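Local coordinates for 4-dehydrase (Streptomyces venezuelae, PDB 2PO3), which takes part in desosamine biosynthesis, where it probably transfers an amino group to a TDP-linked sugar with the help of pyridoxal phosphate, at residues 65-70 with 211-216; 93-98 with 114-119. One frame throughout, in Å; residues are numbered along the deposited sequence.

Interaction 1 of 2, residues 65-70 with 211-216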
loop_
_atom_site.group_PDB
_atom_site.type_symbol
_atom_site.label_atom_id
_atom_site.label_comp_id
_atom_site.label_asym_id
_atom_site.label_seq_id
_atom_site.Cartn_x
_atom_site.Cartn_y
_atom_site.Cartn_z
ATOM N N ALA A 65 -8.975 -7.705 18.881
ATOM C CA ALA A 65 -9.086 -6.314 19.285
ATOM C C ALA A 65 -10.263 -6.112 20.243
ATOM O O ALA A 65 -10.433 -5.067 20.891
ATOM C CB ALA A 65 -9.363 -5.536 17.999
ATOM N N GLY A 66 -11.111 -7.140 20.303
ATOM C CA GLY A 66 -12.304 -7.077 21.125
ATOM C C GLY A 66 -13.324 -6.079 20.515
ATOM O O GLY A 66 -14.132 -5.469 21.217
ATOM N N VAL A 67 -13.289 -5.873 19.188
ATOM C CA VAL A 67 -14.221 -4.959 18.523
ATOM C C VAL A 67 -14.965 -5.726 17.446
ATOM O O VAL A 67 -14.614 -6.894 17.155
ATOM C CB VAL A 67 -13.689 -3.626 18.004
ATOM C CG1 VAL A 67 -13.000 -2.889 19.130
ATOM C CG2 VAL A 67 -12.767 -3.796 16.806
ATOM N N ARG A 68 -15.979 -5.052 16.880
ATOM C CA ARG A 68 -16.790 -5.706 15.856
ATOM C C ARG A 68 -16.256 -5.622 14.465
ATOM O O ARG A 68 -16.498 -6.535 13.673
ATOM C CB ARG A 68 -18.193 -5.149 15.799
ATOM C CG ARG A 68 -18.910 -5.336 17.119
ATOM C CD ARG A 68 -20.162 -4.474 17.286
ATOM N NE ARG A 68 -20.397 -4.202 18.702
ATOM C CZ ARG A 68 -20.507 -2.989 19.215
ATOM N NH1 ARG A 68 -20.426 -1.909 18.444
ATOM N NH2 ARG A 68 -20.706 -2.858 20.525
ATOM N N HIS A 69 -15.553 -4.532 14.159
ATOM C CA HIS A 69 -15.063 -4.397 12.807
ATOM C C HIS A 69 -13.571 -4.196 12.605
ATOM O O HIS A 69 -12.884 -3.609 13.424
ATOM C CB HIS A 69 -15.833 -3.240 12.119
ATOM C CG HIS A 69 -17.226 -3.015 12.649
ATOM N ND1 HIS A 69 -18.349 -3.497 11.990
ATOM C CD2 HIS A 69 -17.661 -2.352 13.771
ATOM C CE1 HIS A 69 -19.417 -3.128 12.708
ATOM N NE2 HIS A 69 -19.039 -2.448 13.788
ATOM N N ALA A 70 -13.109 -4.674 11.439
ATOM C CA ALA A 70 -11.737 -4.573 10.959
ATOM C C ALA A 70 -11.667 -4.554 9.451
ATOM O O ALA A 70 -12.309 -5.351 8.779
ATOM C CB ALA A 70 -10.874 -5.731 11.400
ATOM N N VAL A 211 -9.202 -1.120 13.174
ATOM C CA VAL A 211 -10.267 -1.749 13.938
ATOM C C VAL A 211 -11.111 -0.739 14.718
ATOM O O VAL A 211 -10.612 0.227 15.293
ATOM C CB VAL A 211 -9.791 -2.869 14.861
ATOM C CG1 VAL A 211 -9.140 -3.996 14.074
ATOM C CG2 VAL A 211 -8.869 -2.305 15.947
ATOM N N THR A 212 -12.414 -0.991 14.740
ATOM C CA THR A 212 -13.331 -0.116 15.432
ATOM C C THR A 212 -14.667 -0.770 15.701
ATOM O O THR A 212 -15.067 -1.727 15.014
ATOM C CB THR A 212 -13.572 1.150 14.584
ATOM O OG1 THR A 212 -14.330 2.087 15.338
ATOM C CG2 THR A 212 -14.294 0.788 13.277
ATOM N N ASP A 213 -15.384 -0.222 16.685
ATOM C CA ASP A 213 -16.696 -0.746 17.009
ATOM C C ASP A 213 -17.766 0.019 16.215
ATOM O O ASP A 213 -18.911 -0.422 16.057
ATOM C CB ASP A 213 -16.937 -0.739 18.533
ATOM C CG ASP A 213 -16.865 -2.098 19.177
ATOM O OD1 ASP A 213 -16.958 -3.165 18.563
ATOM O OD2 ASP A 213 -16.718 -2.003 20.474
ATOM N N ASP A 214 -17.338 1.177 15.689
ATOM C CA ASP A 214 -18.140 2.100 14.893
ATOM C C ASP A 214 -18.339 1.649 13.452
ATOM O O ASP A 214 -17.482 1.846 12.593
ATOM C CB ASP A 214 -17.440 3.458 14.885
ATOM C CG ASP A 214 -18.325 4.511 14.320
ATOM O OD1 ASP A 214 -19.283 4.274 13.625
ATOM O OD2 ASP A 214 -17.925 5.707 14.619
ATOM N N ALA A 215 -19.496 1.052 13.188
ATOM C CA ALA A 215 -19.833 0.526 11.869
ATOM C C ALA A 215 -19.849 1.543 10.749
ATOM O O ALA A 215 -19.501 1.270 9.606
ATOM C CB ALA A 215 -21.174 -0.173 11.937
ATOM N N ASP A 216 -20.292 2.737 11.068
ATOM C CA ASP A 216 -20.341 3.690 10.026
ATOM C C ASP A 216 -18.955 4.026 9.625
ATOM O O ASP A 216 -18.655 4.027 8.449
ATOM C CB ASP A 216 -21.172 4.923 10.401
ATOM C CG ASP A 216 -22.641 4.601 10.445
ATOM O OD1 ASP A 216 -23.137 3.696 9.801
ATOM O OD2 ASP A 216 -23.326 5.369 11.256
#

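Interaction 2 of 2, residues 93-98 with 114-119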
loop_
_atom_site.group_PDB
_atom_site.type_symbol
_atom_site.label_atom_id
_atom_site.label_comp_id
_atom_site.label_asym_id
_atom_site.label_seq_id
_atom_site.Cartn_x
_atom_site.Cartn_y
_atom_site.Cartn_z
ATOM N N VAL A 93 -3.072 17.293 14.931
ATOM C CA VAL A 93 -3.250 16.032 15.631
ATOM C C VAL A 93 -2.197 15.865 16.717
ATOM O O VAL A 93 -0.984 15.846 16.491
ATOM C CB VAL A 93 -3.354 14.809 14.735
ATOM C CG1 VAL A 93 -3.561 13.567 15.615
ATOM C CG2 VAL A 93 -4.500 14.983 13.735
ATOM N N ILE A 94 -2.688 15.767 17.926
ATOM C CA ILE A 94 -1.787 15.634 19.017
ATOM C C ILE A 94 -1.358 14.193 19.194
ATOM O O ILE A 94 -2.189 13.296 19.254
ATOM C CB ILE A 94 -2.448 16.160 20.277
ATOM C CG1 ILE A 94 -2.598 17.685 20.171
ATOM C CG2 ILE A 94 -1.607 15.740 21.501
ATOM C CD1 ILE A 94 -3.429 18.328 21.299
ATOM N N MET A 95 -0.052 14.014 19.311
ATOM C CA MET A 95 0.525 12.697 19.461
ATOM C C MET A 95 1.919 12.694 20.124
ATOM O O MET A 95 2.651 13.700 20.170
ATOM C CB MET A 95 0.625 12.084 18.032
ATOM C CG MET A 95 1.625 12.833 17.121
ATOM S SD MET A 95 1.882 12.134 15.439
ATOM C CE MET A 95 0.246 12.336 14.731
ATOM N N PRO A 96 2.351 11.530 20.620
ATOM C CA PRO A 96 3.681 11.529 21.200
ATOM C C PRO A 96 4.771 11.696 20.114
ATOM O O PRO A 96 4.596 11.498 18.902
ATOM C CB PRO A 96 3.848 10.176 21.918
ATOM C CG PRO A 96 2.824 9.243 21.279
ATOM C CD PRO A 96 1.804 10.137 20.578
ATOM N N SER A 97 5.930 12.104 20.556
ATOM C CA SER A 97 7.053 12.258 19.670
ATOM C C SER A 97 7.838 10.960 19.864
ATOM O O SER A 97 8.686 10.542 19.086
ATOM C CB SER A 97 7.848 13.466 20.138
ATOM O OG SER A 97 9.187 13.313 19.696
ATOM N N MET A 98 7.540 10.281 20.968
ATOM C CA MET A 98 8.183 8.982 21.301
ATOM C C MET A 98 7.450 7.855 20.569
ATOM O O MET A 98 6.580 7.175 21.133
ATOM C CB MET A 98 8.227 8.709 22.847
ATOM C CG MET A 98 8.848 7.409 23.351
ATOM S SD MET A 98 10.590 7.090 22.895
ATOM C CE MET A 98 11.441 8.518 23.613
ATOM N N PRO A 114 1.035 17.140 12.694
ATOM C CA PRO A 114 1.297 16.468 13.937
ATOM C C PRO A 114 1.656 17.472 15.027
ATOM O O PRO A 114 2.420 18.414 14.786
ATOM C CB PRO A 114 2.512 15.593 13.652
ATOM C CG PRO A 114 2.613 15.412 12.149
ATOM C CD PRO A 114 1.818 16.558 11.560
ATOM N N VAL A 115 1.107 17.272 16.213
ATOM C CA VAL A 115 1.436 18.140 17.327
ATOM C C VAL A 115 1.919 17.282 18.490
ATOM O O VAL A 115 1.151 16.532 19.099
ATOM C CB VAL A 115 0.395 19.195 17.711
ATOM C CG1 VAL A 115 0.912 19.897 18.961
ATOM C CG2 VAL A 115 0.224 20.251 16.605
ATOM N N PHE A 116 3.214 17.396 18.754
ATOM C CA PHE A 116 3.932 16.631 19.797
ATOM C C PHE A 116 3.793 17.031 21.279
ATOM O O PHE A 116 4.021 18.179 21.702
ATOM C CB PHE A 116 5.420 16.424 19.432
ATOM C CG PHE A 116 5.583 15.731 18.107
ATOM C CD1 PHE A 116 6.254 16.345 17.043
ATOM C CD2 PHE A 116 5.061 14.445 17.941
ATOM C CE1 PHE A 116 6.429 15.687 15.818
ATOM C CE2 PHE A 116 5.211 13.787 16.717
ATOM C CZ PHE A 116 5.888 14.408 15.660
ATOM N N ALA A 117 3.415 16.039 22.095
ATOM C CA ALA A 117 3.281 16.205 23.547
ATOM C C ALA A 117 4.127 15.126 24.261
ATOM O O ALA A 117 4.288 14.015 23.748
ATOM C CB ALA A 117 1.833 16.306 24.019
ATOM N N ASP A 118 4.679 15.442 25.436
ATOM C CA ASP A 118 5.537 14.549 26.224
ATOM C C ASP A 118 4.877 13.279 26.767
ATOM O O ASP A 118 3.635 13.215 26.854
ATOM C CB ASP A 118 6.346 15.313 27.317
ATOM C CG ASP A 118 7.760 14.810 27.439
ATOM O OD1 ASP A 118 8.197 13.868 26.774
ATOM O OD2 ASP A 118 8.454 15.476 28.339
ATOM N N ILE A 119 5.742 12.290 27.137
ATOM C CA ILE A 119 5.305 11.010 27.699
ATOM C C ILE A 119 5.297 11.042 29.218
ATOM O O ILE A 119 5.873 11.917 29.845
ATOM C CB ILE A 119 6.231 9.857 27.321
ATOM C CG1 ILE A 119 7.690 10.201 27.681
ATOM C CG2 ILE A 119 6.079 9.482 25.835
ATOM C CD1 ILE A 119 8.686 9.017 27.638
HETATM O O HOH W 1 6.449 12.184 23.347
#

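Interaction 1 of 2, residues 65-70 with 211-216
His69 and Thr212 form an antiparallel hydrogen-bonded pair, in which His69 N to Thr212 O and Thr212 N to His69 O both span 3.0 Å. Ala70 and Val211 make the adjoining non-hydrogen-bonded pair. Beyond this brief pairing, side chains meet both backbone and side-chain atoms of the other segment.

Polar groups gather on Asp213. Its OD1 accepts from Arg68 N at 2.7 Å, nearly in line with the carboxylate C-O bond. The Arg68 chain, extended from CG to NE, crosses Asp213 at about a right angle and lays its guanidinium on the carboxylate, the two planes 15° apart. Since Asp213 OD1 lies over the guanidinium face, its salt bridge to Arg68 NE, 3.6 Å long, rests on charge alone. Asp213 O draws two weak bonds, from Arg68 NH1 and from His69 NE2, the latter at 3.0 Å.

The imidazole is held on several sides. Thr212 O and Asp213 O lie at its edge, while Arg68 CB and Ala215 CA occupy opposite faces; Ala215 CA makes a CH-pi contact 3.9 Å from the centroid of the His69 ring.

Apolar packing centres on Val211. Its CG1, anti to the carbonyl carbon (chi1 -61°), meets Ala70 CB at 3.6 Å, while CG2, between the backbone N and the carbonyl carbon, reaches Ala65 CB. Val67 CG2 rests on Val211 CB at 3.7 Å.

Each segment also marks a helix end. Gly66, at positive phi, closes helix 52-65 in a Schellman motif, and Asp214 N-caps helix 215-225 through a weak bond from Asp216 N to its OD1. An ST turn leads into that cap, Thr212 OG1 accepting from Asp214 N and also bonding to Asp190 O. Around the contact, Val211 touches Val61 of helix 52-65 and Phe194 of strand 191-195, while His69 and Thr212 pack on Ala218 of helix 215-225.

Interaction 2 of 2, residues 93-98 with 114-119
Strands 93-96 and 114-117 run parallel, the axes of these short segments 4.4 Å apart at their closest and 43° from each other in direction, with Val93, Ile94 and Met95 paired to Pro114, Val115 and Phe116. The hydrogen bonds pass back and forth: Val115 N gives to Val93 O, Met95 N to Val115 O at 2.8 Å, and Ala117 N to Met95 O at 3.1 Å. Farther on the chains part, and a water takes over, accepting from Ser97 N and donating to Ala117 O.

On the face that carries Met95 and Phe116, the two side chains lie alongside each other. Chi1 of 66° sets Met95 CG between the backbone N and the carbonyl carbon, and CG touches Phe116 CE2 at 3.7 Å. Met95 SD sits obliquely to the ring in a Met-aromatic contact, 5.1 Å from the Phe116 centroid, and also rests 3.9 Å from Pro114 CB.

The pair belongs to a beta-alpha-beta unit whose connecting helix, 102-109, packs over this same face: Pro104 touches Met95, Pro114 and Phe116. The unit forms one margin of the mixed seven-stranded sheet known from the large domain of fold-type I pyridoxal phosphate enzymes.

The Phe116 ring points its edge at the carbonyls of Met95 and Pro96, CD2 lying 3.1 Å from Pro96 O, while Ser97 CB packs against Phe116 CD2. With the ring cut back to an alanine here, Met95 and Ser97 would lose the surface they pack on, which is likely to open a gap and let Met95 turn more freely, and Tyr340 its edge-to-face partner. On the other face the Ile94 and Val115 side chains cross obliquely, and Ile94 CG2 approaches Ala117 CB. Beyond the strands, Met98 CB meets Ile119 CG2 at 3.8 Å, beside helix 349-355, while Ser97 OG bonds to His335 ND1.

Overall arrangement
Followed from the N terminus, the first of the four segments is 65-70, where the chain leaves helix 52-65 for strand 69-73 at one margin of the sheet. It then reaches 93-98 and, after the single helix 102-109, returns at 114-119, so interaction 2 closes a short local loop at the opposite margin. Three inner strands, 139-145, 167-171 and 191-195, follow before strand 208-212 brings 211-216 back to the first segment. Interaction 1 thus closes the long loop, with interaction 2 nested inside it and no crossing. Their centres are 25 Å apart and they do not touch; one sheet joins a local parallel pairing to a distant antiparallel one.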